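PDB 6HUN: ribulose bisphosphate carboxylase from Hyperthermus butylicus DSM 5456, which probably catalyses carboxylation of ribulose 1,5-bisphosphate to two molecules of 3-phosphoglycerate, probably as part of archaeal AMP degradation. Local coordinates for residues Leu27-Glu32 and Ser79-Leu84; Tyr34-Asp39 and Trp102-Val107; Asp57-Ile62 and Ala86-Phe91; Glu108-Glu111 and Asn117-Ser120; Ser145-Phe150 and Ala319-Val324. All coordinates share one frame; numbering follows the deposited sequence. Where two conformers were deposited one is given.

Contact 1: residues Leu27-Glu32 and Ser79-Leu84; sequences LEFVDE and SWFEKL
F81 swings its ring toward residues 27-32 because CG lies anti to the backbone N (chi1 178°), and E82 bends back at its second torsion (chi2 -76°); the chain of E28, extended beyond CG, reaches across to meet both. The E28 carboxylate arrives at the rim of the F81 ring. Its OE2 sits in the ring plane, 3.7 Å from F81 CE2, with the carboxylate turned perpendicular to the ring, and there it faces the slightly positive hydrogens of the rim. The same oxygen, E28 OE2, lies 3.3 Å from E82 OE1. These are two acceptors brought close together, not bonded to each other. K85, the residue just after L84, forms salt bridges with both oxygens through its NZ and probably makes their approach tolerable. K85 also makes a cation-pi contact with the ring of F29. F29 adds a looser apolar touch, its CZ standing 4.3 Å from F81 CZ, and it packs in turn on A63 and A64 of helix 55-65. Elsewhere F81 meets W71 edge-to-face and P178 of the second subunit. Thus buried rings lie next to a more exposed charged cluster, in which one ammonium group serves two carboxylates; sharing it probably offsets their mutual repulsion and helps both stay ionised.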
# COMPACT_ATOMS: atom_id res chain seq x y z
N LEU A 27 24.02 12.71 -15.09
CA LEU A 27 25.05 11.83 -15.65
C LEU A 27 25.94 11.26 -14.56
O LEU A 27 26.50 10.17 -14.71
CB LEU A 27 25.91 12.57 -16.71
CG LEU A 27 27.14 13.48 -16.43
CD1 LEU A 27 28.51 12.73 -16.42
CD2 LEU A 27 27.29 14.67 -17.41
N GLU A 28 26.08 11.98 -13.46
CA GLU A 28 26.90 11.58 -12.32
C GLU A 28 26.41 10.29 -11.66
O GLU A 28 27.16 9.67 -10.89
CB GLU A 28 26.94 12.76 -11.35
CG GLU A 28 26.95 12.44 -9.86
CD GLU A 28 27.40 13.60 -8.98
OE1 GLU A 28 27.52 14.74 -9.51
OE2 GLU A 28 27.65 13.36 -7.77
N PHE A 29 25.19 9.83 -11.98
CA PHE A 29 24.64 8.63 -11.35
C PHE A 29 24.64 7.43 -12.28
O PHE A 29 24.10 6.38 -11.90
CB PHE A 29 23.22 8.90 -10.84
CG PHE A 29 23.17 9.89 -9.70
CD1 PHE A 29 23.25 11.25 -9.95
CD2 PHE A 29 23.08 9.45 -8.39
CE1 PHE A 29 23.23 12.18 -8.91
CE2 PHE A 29 23.06 10.36 -7.35
CZ PHE A 29 23.14 11.75 -7.62
N VAL A 30 25.20 7.56 -13.48
CA VAL A 30 25.24 6.52 -14.50
C VAL A 30 26.70 6.15 -14.70
O VAL A 30 27.56 7.03 -14.66
CB VAL A 30 24.62 7.01 -15.81
CG1 VAL A 30 24.53 5.89 -16.81
CG2 VAL A 30 23.23 7.58 -15.55
N ASP A 31 26.98 4.86 -14.91
CA ASP A 31 28.35 4.37 -15.08
C ASP A 31 28.36 2.95 -15.61
O ASP A 31 28.40 2.00 -14.83
CB ASP A 31 29.09 4.41 -13.75
CG ASP A 31 30.57 4.04 -13.88
OD1 ASP A 31 30.99 3.49 -14.93
OD2 ASP A 31 31.31 4.31 -12.91
N GLU A 32 28.32 2.78 -16.92
CA GLU A 32 28.17 1.43 -17.46
C GLU A 32 29.44 0.59 -17.34
O GLU A 32 29.45 -0.56 -17.79
CB GLU A 32 27.75 1.51 -18.92
CG GLU A 32 26.44 2.21 -19.14
CD GLU A 32 26.15 2.30 -20.61
OE1 GLU A 32 26.21 3.43 -21.16
OE2 GLU A 32 25.95 1.23 -21.22
N SER A 79 29.22 14.23 4.56
CA SER A 79 30.31 13.27 4.53
C SER A 79 29.91 11.91 3.96
O SER A 79 30.79 11.09 3.71
CB SER A 79 30.91 13.06 5.93
OG SER A 79 29.94 13.02 6.96
N TRP A 80 28.62 11.66 3.74
CA TRP A 80 28.17 10.36 3.28
C TRP A 80 27.51 10.40 1.90
O TRP A 80 26.97 9.37 1.45
CB TRP A 80 27.21 9.74 4.30
CG TRP A 80 27.91 9.15 5.46
CD1 TRP A 80 28.52 9.83 6.48
CD2 TRP A 80 28.09 7.75 5.75
NE1 TRP A 80 29.07 8.95 7.38
CE2 TRP A 80 28.82 7.67 6.95
CE3 TRP A 80 27.72 6.57 5.10
CZ2 TRP A 80 29.17 6.45 7.53
CZ3 TRP A 80 28.09 5.35 5.68
CH2 TRP A 80 28.81 5.31 6.88
N PHE A 81 27.57 11.54 1.20
CA PHE A 81 26.87 11.66 -0.08
C PHE A 81 27.44 10.71 -1.14
O PHE A 81 26.71 9.90 -1.72
CB PHE A 81 26.93 13.11 -0.57
CG PHE A 81 26.28 13.33 -1.91
CD1 PHE A 81 24.94 13.63 -2.00
CD2 PHE A 81 27.02 13.23 -3.08
CE1 PHE A 81 24.33 13.85 -3.24
CE2 PHE A 81 26.43 13.42 -4.31
CZ PHE A 81 25.08 13.74 -4.40
N GLU A 82 28.75 10.82 -1.45
CA GLU A 82 29.31 9.97 -2.49
C GLU A 82 29.28 8.50 -2.09
O GLU A 82 29.14 7.62 -2.96
CB GLU A 82 30.75 10.38 -2.84
CG GLU A 82 30.86 11.68 -3.65
CD GLU A 82 30.50 11.48 -5.13
OE1 GLU A 82 30.04 12.45 -5.76
OE2 GLU A 82 30.64 10.35 -5.65
N LYS A 83 29.35 8.21 -0.79
CA LYS A 83 29.28 6.85 -0.27
C LYS A 83 27.89 6.23 -0.48
O LYS A 83 27.77 5.06 -0.87
CB LYS A 83 29.65 6.86 1.21
CG LYS A 83 29.36 5.54 1.96
CD LYS A 83 30.09 4.34 1.30
CE LYS A 83 29.18 3.08 1.31
NZ LYS A 83 29.37 2.26 0.07
N LEU A 84 26.83 6.99 -0.21
CA LEU A 84 25.47 6.48 -0.27
C LEU A 84 24.88 6.51 -1.67
O LEU A 84 23.72 6.12 -1.83
CB LEU A 84 24.59 7.30 0.66
CG LEU A 84 24.88 7.13 2.14
CD1 LEU A 84 24.01 8.06 2.99
CD2 LEU A 84 24.67 5.66 2.53

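Contact 2: residues Tyr34-Asp39 and Trp102-Val107; sequences YKPGKD and WVAYPV
Y34 enters this contact with its ring directed at A104, CG lying anti to the backbone N (chi1 -177°). Its CB, which points toward strand 99-105, first passes Y89 on the neighbouring strand, 3.9 Å from Y89 CB. Further along the ring, CD2 remains near that residue, while CE2 makes the touch across the contact: A104 CB lies at the ring edge, near its plane, 3.9 Å from Y34 CE2. The same CE2 carbon is 4.0 Å from P36 CB, which connects the tyrosine to the next apolar group of its own segment. At the tip, the OH goes on past A104 to the neighbourhood of E40. The ring as a whole also makes a cation-pi contact with K87. P36 comes down on A104 as well, with P36 CB 3.8 Å from A104 CB, and the small methyl nests against a proline ring and the edge of a tyrosine that touch each other. At the far end of the contact D39 contributes its backbone: the carbonyl O of D39 lies 3.3 Å from V107 CG2, a close packing touch of a polar atom on a methyl. The other methyl, V107 CG1, turns to the CB of Y146. From 34 to 39 the chain runs roughly along residues 104-107, the two directions being 31° apart. This loop, which leads into strand 41-49, lies over strand 99-105, flanked in the sheet by strands 87-93 and 41-49; Y89 and I42 on these neighbours pack against both P36 and A104.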
# COMPACT_ATOMS: atom_id res chain seq x y z
N TYR A 34 30.70 0.17 -14.26
CA TYR A 34 30.70 -0.25 -12.88
C TYR A 34 30.27 -1.72 -12.77
O TYR A 34 29.47 -2.23 -13.57
CB TYR A 34 29.78 0.66 -12.07
CG TYR A 34 29.70 0.42 -10.59
CD1 TYR A 34 30.76 0.72 -9.75
CD2 TYR A 34 28.52 -0.06 -10.01
CE1 TYR A 34 30.66 0.51 -8.38
CE2 TYR A 34 28.41 -0.27 -8.67
CZ TYR A 34 29.46 0.02 -7.85
OH TYR A 34 29.32 -0.21 -6.49
N LYS A 35 30.85 -2.40 -11.79
CA LYS A 35 30.53 -3.79 -11.48
C LYS A 35 30.21 -3.84 -9.99
O LYS A 35 31.11 -3.76 -9.15
CB LYS A 35 31.69 -4.73 -11.83
CG LYS A 35 32.24 -4.58 -13.26
CD LYS A 35 31.23 -5.13 -14.30
CE LYS A 35 31.69 -4.91 -15.74
NZ LYS A 35 32.92 -5.68 -16.12
N PRO A 36 28.93 -3.90 -9.61
CA PRO A 36 28.62 -4.05 -8.19
C PRO A 36 29.14 -5.38 -7.66
O PRO A 36 29.14 -6.40 -8.37
CB PRO A 36 27.08 -3.99 -8.15
CG PRO A 36 26.66 -4.50 -9.51
CD PRO A 36 27.75 -4.00 -10.47
N GLY A 37 29.60 -5.39 -6.41
CA GLY A 37 29.94 -6.64 -5.76
C GLY A 37 28.69 -7.46 -5.45
O GLY A 37 27.60 -7.17 -5.93
N LYS A 38 28.87 -8.50 -4.64
CA LYS A 38 27.71 -9.24 -4.15
C LYS A 38 27.07 -8.57 -2.94
O LYS A 38 26.05 -9.08 -2.44
CB LYS A 38 28.08 -10.71 -3.81
CG LYS A 38 28.00 -11.74 -4.97
CD LYS A 38 26.80 -11.51 -5.90
CE LYS A 38 25.57 -12.39 -5.56
NZ LYS A 38 24.31 -12.01 -6.31
N ASP A 39 27.62 -7.44 -2.46
CA ASP A 39 27.22 -6.81 -1.20
C ASP A 39 26.40 -5.53 -1.37
O ASP A 39 26.21 -4.80 -0.41
CB ASP A 39 28.44 -6.49 -0.36
CG ASP A 39 29.44 -5.61 -1.10
OD1 ASP A 39 29.38 -5.57 -2.36
OD2 ASP A 39 30.29 -4.97 -0.42
N TRP A 102 19.56 -1.62 -14.63
CA TRP A 102 20.03 -2.11 -13.34
C TRP A 102 20.65 -0.96 -12.58
O TRP A 102 21.54 -0.26 -13.10
CB TRP A 102 21.06 -3.24 -13.49
CG TRP A 102 20.52 -4.52 -14.03
CD1 TRP A 102 20.34 -5.69 -13.34
CD2 TRP A 102 20.11 -4.79 -15.38
NE1 TRP A 102 19.85 -6.65 -14.17
CE2 TRP A 102 19.69 -6.13 -15.43
CE3 TRP A 102 20.06 -4.03 -16.55
CZ2 TRP A 102 19.22 -6.72 -16.60
CZ3 TRP A 102 19.60 -4.61 -17.70
CH2 TRP A 102 19.19 -5.95 -17.73
N VAL A 103 20.25 -0.82 -11.33
CA VAL A 103 20.76 0.21 -10.44
C VAL A 103 21.32 -0.48 -9.21
O VAL A 103 20.65 -1.33 -8.61
CB VAL A 103 19.68 1.24 -10.05
CG1 VAL A 103 20.30 2.39 -9.19
CG2 VAL A 103 19.05 1.80 -11.27
N ALA A 104 22.54 -0.12 -8.83
CA ALA A 104 23.18 -0.65 -7.65
C ALA A 104 23.12 0.39 -6.52
O ALA A 104 23.37 1.59 -6.75
CB ALA A 104 24.66 -1.02 -7.96
N TYR A 105 22.81 -0.09 -5.31
CA TYR A 105 22.55 0.73 -4.11
C TYR A 105 23.43 0.28 -2.96
O TYR A 105 23.31 -0.88 -2.51
CB TYR A 105 21.08 0.62 -3.62
CG TYR A 105 20.04 1.15 -4.56
CD1 TYR A 105 19.52 0.36 -5.55
CD2 TYR A 105 19.58 2.46 -4.47
CE1 TYR A 105 18.60 0.82 -6.43
CE2 TYR A 105 18.63 2.96 -5.36
CZ TYR A 105 18.13 2.11 -6.34
OH TYR A 105 17.19 2.58 -7.24
N PRO A 106 24.20 1.17 -2.34
CA PRO A 106 24.92 0.81 -1.11
C PRO A 106 23.97 0.44 0.02
O PRO A 106 22.94 1.08 0.21
CB PRO A 106 25.69 2.09 -0.77
CG PRO A 106 25.52 3.02 -1.93
CD PRO A 106 24.27 2.61 -2.63
N VAL A 107 24.31 -0.61 0.76
CA VAL A 107 23.37 -1.11 1.78
C VAL A 107 23.16 -0.11 2.91
O VAL A 107 22.12 -0.14 3.59
CB VAL A 107 23.82 -2.48 2.34
CG1 VAL A 107 22.93 -2.93 3.46
CG2 VAL A 107 23.73 -3.55 1.28

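Contact 3: residues Asp57-Ile62 and Ala86-Phe91; sequences DAAGRI and AKAYRF
A59 CB of the helix meets the F91 ring obliquely, 3.5 Å from F91 CE2 and 3.7 Å from F91 CZ. CG of F91 lies anti to its carbonyl carbon (chi1 -63°), which directs the ring back over the strand to the helix. The ring has further neighbours in K56, through a cation-pi contact, and in V30 and E32 of the loop that leads to strand 41-49. The second flat group, the guanidinium of R61, is paired within the helix. D57 OD1 lies at its edge, in plane, and takes a salt bridge from R61 NE at 2.8 Å, one helical turn apart; seen from the acid, the nitrogen arrives from above the carboxylate plane. On the strand, Y89 carries the backbone O of K87 at its ring edge. Between helix and strand the closest backbone approach is A59 over A88, whose CB atoms meet at 4.0 Å; with a methyl on each side, the two CA atoms come within 6.3 Å. A59 also packs on V101 of the adjoining strand, and A58 and I62 extend the same buried layer to V47, F45 and I132. Such a helix lying on a mixed beta sheet through small and apolar residues is the construction of the N-terminal alpha/beta domain of Rubisco large chains, with helix 55-65 packed on strand 87-93 at one border of the sheet.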
# COMPACT_ATOMS: atom_id res chain seq x y z
N ASP A 57 19.40 9.70 -19.20
CA ASP A 57 18.86 10.77 -18.36
C ASP A 57 17.82 10.22 -17.37
O ASP A 57 17.88 10.50 -16.17
CB ASP A 57 18.25 11.84 -19.25
CG ASP A 57 17.89 13.11 -18.49
OD1 ASP A 57 17.95 13.12 -17.25
OD2 ASP A 57 17.55 14.13 -19.15
N ALA A 58 16.84 9.46 -17.88
CA ALA A 58 15.82 8.89 -17.00
C ALA A 58 16.47 8.04 -15.92
O ALA A 58 16.12 8.14 -14.75
CB ALA A 58 14.83 8.06 -17.80
N ALA A 59 17.50 7.27 -16.30
CA ALA A 59 18.11 6.32 -15.37
C ALA A 59 18.88 7.04 -14.27
O ALA A 59 18.87 6.60 -13.12
CB ALA A 59 19.02 5.33 -16.11
N GLY A 60 19.59 8.12 -14.60
CA GLY A 60 20.27 8.87 -13.55
C GLY A 60 19.31 9.57 -12.62
O GLY A 60 19.56 9.70 -11.42
N ARG A 61 18.18 10.03 -13.16
CA ARG A 61 17.17 10.63 -12.30
C ARG A 61 16.59 9.61 -11.35
O ARG A 61 16.37 9.92 -10.19
CB ARG A 61 16.06 11.27 -13.12
CG ARG A 61 16.45 12.63 -13.73
CD ARG A 61 15.47 13.00 -14.80
NE ARG A 61 15.94 14.16 -15.54
CZ ARG A 61 15.50 15.38 -15.30
NH1 ARG A 61 14.58 15.57 -14.36
NH2 ARG A 61 15.98 16.42 -16.00
N ILE A 62 16.32 8.39 -11.84
CA ILE A 62 15.84 7.32 -10.96
C ILE A 62 16.88 7.02 -9.88
O ILE A 62 16.55 6.95 -8.69
CB ILE A 62 15.51 6.05 -11.77
CG1 ILE A 62 14.27 6.26 -12.68
CG2 ILE A 62 15.27 4.83 -10.82
CD1 ILE A 62 14.17 5.12 -13.71
N ALA A 86 23.54 5.94 -5.45
CA ALA A 86 23.20 4.78 -6.28
C ALA A 86 23.69 4.98 -7.71
O ALA A 86 23.84 6.11 -8.18
CB ALA A 86 21.69 4.51 -6.27
N LYS A 87 23.96 3.87 -8.42
CA LYS A 87 24.51 3.95 -9.76
C LYS A 87 23.76 3.08 -10.74
O LYS A 87 23.70 1.86 -10.56
CB LYS A 87 26.01 3.55 -9.76
CG LYS A 87 26.87 4.53 -9.02
CD LYS A 87 26.92 5.88 -9.74
CE LYS A 87 28.35 6.28 -9.99
NZ LYS A 87 28.96 5.20 -10.80
N ALA A 88 23.24 3.68 -11.81
CA ALA A 88 22.75 2.90 -12.94
C ALA A 88 23.96 2.43 -13.72
O ALA A 88 24.70 3.26 -14.24
CB ALA A 88 21.85 3.72 -13.85
N TYR A 89 24.13 1.11 -13.85
CA TYR A 89 25.37 0.56 -14.39
C TYR A 89 25.12 -0.34 -15.59
O TYR A 89 26.08 -0.92 -16.13
CB TYR A 89 26.15 -0.20 -13.31
CG TYR A 89 25.48 -1.47 -12.86
CD1 TYR A 89 24.53 -1.44 -11.83
CD2 TYR A 89 25.77 -2.69 -13.46
CE1 TYR A 89 23.89 -2.58 -11.43
CE2 TYR A 89 25.14 -3.84 -13.06
CZ TYR A 89 24.18 -3.77 -12.06
OH TYR A 89 23.55 -4.92 -11.64
N ARG A 90 23.89 -0.43 -16.07
CA ARG A 90 23.61 -1.44 -17.08
C ARG A 90 22.24 -1.19 -17.65
O ARG A 90 21.29 -0.90 -16.90
CB ARG A 90 23.69 -2.84 -16.49
CG ARG A 90 23.54 -3.93 -17.50
CD ARG A 90 23.67 -5.27 -16.84
NE ARG A 90 23.21 -6.32 -17.73
CZ ARG A 90 22.87 -7.53 -17.31
NH1 ARG A 90 22.91 -7.82 -16.01
NH2 ARG A 90 22.44 -8.41 -18.19
N PHE A 91 22.16 -1.32 -18.98
CA PHE A 91 21.01 -0.99 -19.79
C PHE A 91 20.72 -2.12 -20.78
O PHE A 91 21.65 -2.68 -21.39
CB PHE A 91 21.27 0.34 -20.55
CG PHE A 91 21.45 1.53 -19.65
CD1 PHE A 91 22.64 1.72 -18.95
CD2 PHE A 91 20.41 2.46 -19.47
CE1 PHE A 91 22.80 2.78 -18.10
CE2 PHE A 91 20.58 3.55 -18.65
CZ PHE A 91 21.76 3.72 -17.95

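Contact 4: residues Glu108-Glu111 and Asn117-Ser120; sequences ELFE and NFAS
N117 OD1 takes the backbone N-H of E111 in a short, nearly straight hydrogen bond, 2.8 Å from E111 N with an N-H...O angle of 166°. The donor is tilted 30° from the carbonyl plane. A chi1 of 179°, which sets CG opposite the backbone N, sends the N117 amide from helix 115-122 to the loop before it. E111 CB leans on the same oxygen, 3.7 Å from N117 OD1. The other end of the amide crosses the dimer interface: N117 ND2 bonds to N207 O of the second subunit, next to E206, a predicted magnesium ligand. The carboxylate of E111 leaves the contact, for a salt bridge with R254 of the second subunit. Nearby the side chains of F110 and F118 lie side by side, pointing the same way, and their rings meet obliquely, F110 CE1 4.2 Å from F118 CD1. L109 CB sits over the centre of one face of the F110 ring. A leucine in place of N117 would probably leave the buried N-H of E111 and the carbonyl of N207 of the second subunit without their mates. One buried amide thus uses both its acceptor and its donor, tying the loop's shape to the subunit interface.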
# COMPACT_ATOMS: atom_id res chain seq x y z
N GLU A 108 24.10 0.81 3.12
CA GLU A 108 23.95 1.84 4.13
C GLU A 108 22.80 2.81 3.84
O GLU A 108 22.45 3.61 4.71
CB GLU A 108 25.27 2.61 4.28
CG GLU A 108 26.43 1.79 4.81
CD GLU A 108 27.05 0.85 3.77
OE1 GLU A 108 27.84 -0.04 4.19
OE2 GLU A 108 26.75 0.97 2.56
N LEU A 109 22.22 2.76 2.64
CA LEU A 109 21.02 3.58 2.40
C LEU A 109 19.82 3.12 3.22
O LEU A 109 18.85 3.89 3.39
CB LEU A 109 20.64 3.55 0.93
CG LEU A 109 21.43 4.33 -0.12
CD1 LEU A 109 20.93 3.97 -1.50
CD2 LEU A 109 21.32 5.87 0.12
N PHE A 110 19.78 1.84 3.62
CA PHE A 110 18.54 1.23 4.12
C PHE A 110 18.59 1.03 5.63
O PHE A 110 19.63 0.66 6.18
CB PHE A 110 18.31 -0.11 3.37
CG PHE A 110 18.32 0.07 1.86
CD1 PHE A 110 17.22 0.64 1.20
CD2 PHE A 110 19.43 -0.32 1.09
CE1 PHE A 110 17.23 0.81 -0.18
CE2 PHE A 110 19.46 -0.14 -0.27
CZ PHE A 110 18.35 0.40 -0.93
N GLU A 111 17.47 1.29 6.32
CA GLU A 111 17.40 0.97 7.74
C GLU A 111 17.23 -0.54 7.91
O GLU A 111 16.43 -1.18 7.20
CB GLU A 111 16.25 1.69 8.43
CG GLU A 111 16.28 1.40 9.95
CD GLU A 111 15.13 2.04 10.74
OE1 GLU A 111 14.59 3.06 10.31
OE2 GLU A 111 14.83 1.53 11.86
N ASN A 117 11.01 1.47 5.07
CA ASN A 117 12.09 2.37 4.60
C ASN A 117 12.59 1.91 3.23
O ASN A 117 12.89 2.73 2.36
CB ASN A 117 13.24 2.39 5.58
CG ASN A 117 14.38 3.29 5.11
OD1 ASN A 117 15.52 2.83 4.95
ND2 ASN A 117 14.08 4.59 4.95
N PHE A 118 12.64 0.61 3.01
CA PHE A 118 13.02 0.09 1.70
C PHE A 118 12.09 0.59 0.64
O PHE A 118 12.51 1.15 -0.39
CB PHE A 118 13.03 -1.47 1.70
CG PHE A 118 13.06 -2.03 0.32
CD1 PHE A 118 14.29 -2.13 -0.33
CD2 PHE A 118 11.90 -2.36 -0.36
CE1 PHE A 118 14.35 -2.58 -1.62
CE2 PHE A 118 11.94 -2.82 -1.68
CZ PHE A 118 13.18 -2.90 -2.31
N ALA A 119 10.78 0.47 0.90
CA ALA A 119 9.78 0.88 -0.08
C ALA A 119 9.83 2.39 -0.32
O ALA A 119 9.56 2.86 -1.44
CB ALA A 119 8.39 0.49 0.40
N SER A 120 10.11 3.18 0.71
CA SER A 120 10.12 4.62 0.46
C SER A 120 11.23 5.03 -0.50
O SER A 120 11.13 6.11 -1.10
CB SER A 120 10.28 5.40 1.76
OG SER A 120 11.59 5.21 2.29

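Contact 5: residues Ser145-Phe150 and Ala319-Val324; sequences SYLETF and ARMAGV
A Met-aromatic contact joins the two segments, with M321 lying over one face of F150. The methyl does the touching: M321 CE is 3.8 Å from the centroid of the F150 ring, close to the ring normal, in a CH-pi contact, while M321 SD stands farther off above the same face. The bend at the last torsion of M321 (chi3 58°) turns this methyl to the ring. L147 crosses the methionine at about a right angle, its CD1 3.7 Å from M321 CG. The aromatic side chain is further fixed by Y146, one face of which carries F150 CE2, and by the approach of F150 CB to M321 O at 3.5 Å. M321 belongs to helix 312-322 of the catalytic barrel, which ends in a Schellman motif with G323 as the C-prime residue, V324 N pairing with A319 O and G323 N with R320 O. An alanine replacing F150 is likely to open a gap beneath the methionine methyl and let the M321 side chain turn more freely. On the other segment, L147 to F150 form a type I turn; T149 secures it by bonding Y146 O through both its backbone N and its OG1, the latter at 2.7 Å.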
# COMPACT_ATOMS: atom_id res chain seq x y z
N SER A 145 23.89 -9.41 4.08
CA SER A 145 23.99 -8.61 5.30
C SER A 145 22.73 -7.78 5.50
O SER A 145 22.37 -7.44 6.63
CB SER A 145 25.22 -7.72 5.23
OG SER A 145 25.11 -6.91 4.07
N TYR A 146 22.06 -7.47 4.41
CA TYR A 146 20.80 -6.77 4.55
C TYR A 146 19.64 -7.75 4.69
O TYR A 146 18.75 -7.53 5.53
CB TYR A 146 20.65 -5.88 3.33
CG TYR A 146 19.39 -5.00 3.32
CD1 TYR A 146 19.03 -4.22 4.42
CD2 TYR A 146 18.58 -4.99 2.22
CE1 TYR A 146 17.86 -3.41 4.38
CE2 TYR A 146 17.42 -4.20 2.18
CZ TYR A 146 17.07 -3.42 3.23
OH TYR A 146 15.91 -2.68 3.10
N LEU A 147 19.66 -8.83 3.90
CA LEU A 147 18.58 -9.81 3.93
C LEU A 147 18.44 -10.41 5.32
O LEU A 147 17.33 -10.58 5.82
CB LEU A 147 18.82 -10.89 2.87
CG LEU A 147 17.76 -11.97 2.73
CD1 LEU A 147 16.44 -11.32 2.29
CD2 LEU A 147 18.12 -13.02 1.72
N GLU A 148 19.56 -10.66 6.01
CA GLU A 148 19.42 -11.24 7.34
C GLU A 148 18.92 -10.28 8.40
O GLU A 148 18.71 -10.72 9.53
CB GLU A 148 20.77 -11.86 7.78
CG GLU A 148 21.90 -10.87 8.02
CD GLU A 148 23.26 -11.59 8.28
OE1 GLU A 148 23.44 -12.74 7.82
OE2 GLU A 148 24.15 -11.01 8.95
N THR A 149 18.67 -8.98 8.13
CA THR A 149 18.03 -8.16 9.15
C THR A 149 16.51 -8.39 9.21
O THR A 149 15.83 -7.80 10.06
CB THR A 149 18.36 -6.68 8.91
OG1 THR A 149 17.76 -6.17 7.70
CG2 THR A 149 19.87 -6.51 8.80
N PHE A 150 15.96 -9.21 8.30
CA PHE A 150 14.56 -9.52 8.24
C PHE A 150 14.33 -10.94 8.79
O PHE A 150 15.22 -11.79 8.70
CB PHE A 150 14.07 -9.44 6.80
CG PHE A 150 14.16 -8.06 6.25
CD1 PHE A 150 13.07 -7.18 6.39
CD2 PHE A 150 15.29 -7.64 5.58
CE1 PHE A 150 13.14 -5.86 5.93
CE2 PHE A 150 15.37 -6.29 5.09
CZ PHE A 150 14.28 -5.42 5.24
N ALA A 319 7.10 -10.14 0.82
CA ALA A 319 6.24 -10.85 1.78
C ALA A 319 6.99 -11.98 2.51
O ALA A 319 6.85 -12.16 3.73
CB ALA A 319 5.04 -11.42 1.03
N ARG A 320 7.86 -12.69 1.79
CA ARG A 320 8.64 -13.74 2.42
C ARG A 320 9.67 -13.15 3.39
O ARG A 320 9.85 -13.66 4.49
CB ARG A 320 9.33 -14.54 1.32
CG ARG A 320 10.28 -15.60 1.93
CD ARG A 320 10.79 -16.55 0.77
NE ARG A 320 11.72 -17.58 1.32
CZ ARG A 320 12.43 -18.43 0.59
NH1 ARG A 320 12.35 -18.38 -0.74
NH2 ARG A 320 13.26 -19.31 1.17
N MET A 321 10.32 -12.06 2.99
CA MET A 321 11.24 -11.39 3.92
C MET A 321 10.53 -10.91 5.18
O MET A 321 11.01 -11.11 6.31
CB MET A 321 11.86 -10.19 3.19
CG MET A 321 12.78 -10.61 2.09
SD MET A 321 13.20 -9.22 0.99
CE MET A 321 13.86 -8.26 2.34
N ALA A 322 9.35 -10.29 5.00
CA ALA A 322 8.65 -9.69 6.14
C ALA A 322 8.09 -10.75 7.05
O ALA A 322 7.99 -10.52 8.27
CB ALA A 322 7.50 -8.79 5.65
N GLY A 323 7.75 -11.91 6.49
CA GLY A 323 7.48 -13.05 7.34
C GLY A 323 6.14 -13.71 7.19
O GLY A 323 5.73 -14.40 8.14
N VAL A 324 5.48 -13.67 5.99
CA VAL A 324 4.33 -14.56 5.81
C VAL A 324 4.81 -16.01 5.74
O VAL A 324 5.95 -16.30 5.33
CB VAL A 324 3.50 -14.19 4.56
CG1 VAL A 324 3.14 -12.63 4.59
CG2 VAL A 324 4.23 -14.52 3.32

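In the fold
Contacts 1, 2 and 3 form one continuous patch of the N-terminal domain, their centres 10 to 12 Å apart. Contact 3 is nested along the chain inside the loop closed by contact 2, and their strands are sheet neighbours, A104 N 2.9 Å from K87 O. Contact 1 adjoins that edge: F29 O lies 2.8 Å from A88 N. Contact 4 connects this patch to contact 5, about 13 Å away between centres, through Y146 against F110 and F118. Contacts 1 and 4 meet the second subunit at residues next in sequence to predicted active-site ones (P178 after K177, N207 after E206), though all five lie away from those sites; contact 5 joins the N-terminal part to its own barrel.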